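Local coordinates for protein relik capsid n-terminal domain (Oryctolagus cuniculus, PDB 2XGU) that probably forms, as the N-terminal domain of a lentiviral capsid protein, part of the protein shell that encloses the viral genome, at residues 38-43 against 126-131. Residues are numbered along the deposited sequence; the frame is centred on the assembly and turned at random. Where two conformers were deposited one is given.
Sequences TYFGVI and TWVLEA
Leu-129 reaches from helix 118-134 onto the backbone of Gly-41 in helix 34-43, and the edge of the Phe-40 ring lies beside it. The two short helical segments run almost antiparallel, at 169°, with axes 10.4 Å apart. The CA atoms of Gly-41 and Leu-129 are the nearest across the segments, 6.8 Å apart.

In the conformer described, one of two modelled for Leu-129, the side chain leads from CB to CG, set beside its own backbone N (chi1 -77°) and within 4.2 Å of Phe-40 CD2. There it forks. Leu-129 CD1 settles on Gly-41 CA at 3.8 Å, whereas Leu-129 CD2 lies 3.7 Å from Gly-41 N and also meets the ring of Phe-40 at its edge, near the ring plane. With no side chain on Gly-41, the two leucine methyls lie directly against its N and CA. Phe-40 swings CG anti to its backbone N (chi1 -170°), which sends the ring toward the other helix; beyond the leucine, Phe-40 CE2 meets Val-128 CG1 at 3.8 Å. Valine supplies a short branched group that meets the ring without needing a long reach.

Around this seam, Ile-52 of helix 49-57 touches both Phe-40 and Val-128, Ile-73 of helix 63-83 packs on Val-128, and Trp-22 of helix 16-29 meets the phenylalanine ring. The contact therefore belongs to the hydrophobic core of the helical bundle characteristic of retroviral capsid N-terminal domains. Since all four touching residues are buried and meet through carbon atoms and one backbone nitrogen, the pairing of these segments relies on van der Waals fit and exclusion of water, while just beside them a hydrogen bond between Gly-41 O and Arg-125 NH2 links the same two helices.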
loop_
_atom_site.group_PDB
_atom_site.type_symbol
_atom_site.label_atom_id
_atom_site.label_comp_id
_atom_site.label_asym_id
_atom_site.label_seq_id
_atom_site.Cartn_x
_atom_site.Cartn_y
_atom_site.Cartn_z
ATOM N N THR A 38 -2.660 10.289 -3.096
ATOM C CA THR A 38 -3.684 10.095 -4.109
ATOM C C THR A 38 -3.242 10.651 -5.476
ATOM O O THR A 38 -3.413 10.017 -6.513
ATOM C CB THR A 38 -4.963 10.787 -3.677
ATOM O OG1 THR A 38 -5.437 10.165 -2.476
ATOM C CG2 THR A 38 -6.028 10.693 -4.753
ATOM N N TYR A 39 -2.660 11.844 -5.458
ATOM C CA TYR A 39 -2.161 12.473 -6.685
ATOM C C TYR A 39 -1.132 11.584 -7.382
ATOM O O TYR A 39 -1.219 11.353 -8.598
ATOM C CB TYR A 39 -1.554 13.842 -6.338
ATOM C CG TYR A 39 -1.126 14.728 -7.503
ATOM C CD1 TYR A 39 -1.870 15.857 -7.840
ATOM C CD2 TYR A 39 0.032 14.471 -8.223
ATOM C CE1 TYR A 39 -1.488 16.693 -8.876
ATOM C CE2 TYR A 39 0.423 15.319 -9.276
ATOM C CZ TYR A 39 -0.344 16.415 -9.585
ATOM O OH TYR A 39 0.032 17.261 -10.607
ATOM N N PHE A 40 -0.173 11.053 -6.621
ATOM C CA PHE A 40 0.786 10.147 -7.227
ATOM C C PHE A 40 0.089 8.917 -7.828
ATOM O O PHE A 40 0.448 8.450 -8.921
ATOM C CB PHE A 40 1.858 9.720 -6.213
ATOM C CG PHE A 40 3.007 8.980 -6.842
ATOM C CD1 PHE A 40 4.040 9.670 -7.455
ATOM C CD2 PHE A 40 3.028 7.601 -6.843
ATOM C CE1 PHE A 40 5.094 8.979 -8.042
ATOM C CE2 PHE A 40 4.072 6.912 -7.436
ATOM C CZ PHE A 40 5.092 7.602 -8.030
ATOM N N GLY A 41 -0.905 8.372 -7.120
ATOM C CA GLY A 41 -1.650 7.234 -7.637
ATOM C C GLY A 41 -2.291 7.523 -8.993
ATOM O O GLY A 41 -2.223 6.711 -9.904
ATOM N N VAL A 42 -2.901 8.694 -9.124
ATOM C CA VAL A 42 -3.571 9.096 -10.354
ATOM C C VAL A 42 -2.581 9.261 -11.517
ATOM O O VAL A 42 -2.788 8.737 -12.620
ATOM C CB VAL A 42 -4.394 10.401 -10.136
ATOM C CG1 VAL A 42 -4.942 10.930 -11.458
ATOM C CG2 VAL A 42 -5.541 10.171 -9.139
ATOM N N ILE A 43 -1.485 9.980 -11.282
ATOM C CA ILE A 43 -0.586 10.290 -12.394
ATOM C C ILE A 43 0.271 9.114 -12.853
ATOM O O ILE A 43 0.734 9.091 -13.999
ATOM C CB ILE A 43 0.346 11.501 -12.093
ATOM C CG1 ILE A 43 1.352 11.170 -10.994
ATOM C CG2 ILE A 43 -0.479 12.744 -11.764
ATOM C CD1 ILE A 43 2.415 12.246 -10.830
ATOM N N THR A 126 2.716 -0.533 -7.426
ATOM C CA THR A 126 2.072 -1.036 -6.222
ATOM C C THR A 126 2.967 -0.921 -4.989
ATOM O O THR A 126 2.536 -0.420 -3.953
ATOM C CB THR A 126 1.609 -2.486 -6.436
ATOM O OG1 THR A 126 0.525 -2.485 -7.369
ATOM C CG2 THR A 126 1.163 -3.117 -5.123
ATOM N N TRP A 127 4.228 -1.343 -5.097
ATOM C CA TRP A 127 5.171 -1.208 -3.983
ATOM C C TRP A 127 5.339 0.250 -3.537
ATOM O O TRP A 127 5.331 0.543 -2.340
ATOM C CB TRP A 127 6.560 -1.743 -4.373
ATOM C CG TRP A 127 6.645 -3.239 -4.501
ATOM C CD1 TRP A 127 5.652 -4.141 -4.293
ATOM C CD2 TRP A 127 7.805 -3.999 -4.881
ATOM N NE1 TRP A 127 6.118 -5.426 -4.510
ATOM C CE2 TRP A 127 7.435 -5.359 -4.879
ATOM C CE3 TRP A 127 9.115 -3.656 -5.225
ATOM C CZ2 TRP A 127 8.331 -6.374 -5.205
ATOM C CZ3 TRP A 127 10.009 -4.665 -5.548
ATOM C CH2 TRP A 127 9.613 -6.008 -5.524
ATOM N N VAL A 128 5.496 1.158 -4.495
ATOM C CA VAL A 128 5.718 2.565 -4.164
ATOM C C VAL A 128 4.485 3.171 -3.489
ATOM O O VAL A 128 4.594 3.867 -2.474
ATOM C CB VAL A 128 6.111 3.360 -5.427
ATOM C CG1 VAL A 128 6.244 4.845 -5.121
ATOM C CG2 VAL A 128 7.429 2.831 -5.981
ATOM N N LEU A 129 3.307 2.893 -4.039
ATOM C CA LEU A 129 2.087 3.396 -3.428
ATOM C C LEU A 129 1.854 2.782 -2.042
ATOM O O LEU A 129 1.444 3.484 -1.114
ATOM C CB LEU A 129 0.883 3.223 -4.379
ATOM C CG LEU A 129 0.871 4.291 -5.494
ATOM C CD1 LEU A 129 0.016 3.909 -6.696
ATOM C CD2 LEU A 129 0.418 5.652 -4.931
ATOM N N GLU A 130 2.136 1.492 -1.879
ATOM C CA GLU A 130 2.037 0.890 -0.553
ATOM C C GLU A 130 2.982 1.585 0.426
ATOM O O GLU A 130 2.607 1.871 1.554
ATOM C CB GLU A 130 2.311 -0.611 -0.613
ATOM C CG GLU A 130 1.192 -1.332 -1.354
ATOM C CD GLU A 130 1.458 -2.797 -1.559
ATOM O OE1 GLU A 130 2.600 -3.231 -1.314
ATOM O OE2 GLU A 130 0.514 -3.515 -1.956
ATOM N N ALA A 131 4.207 1.867 -0.008
ATOM C CA ALA A 131 5.182 2.515 0.856
ATOM C C ALA A 131 4.728 3.912 1.266
ATOM O O ALA A 131 4.805 4.281 2.438
ATOM C CB ALA A 131 6.543 2.570 0.174
#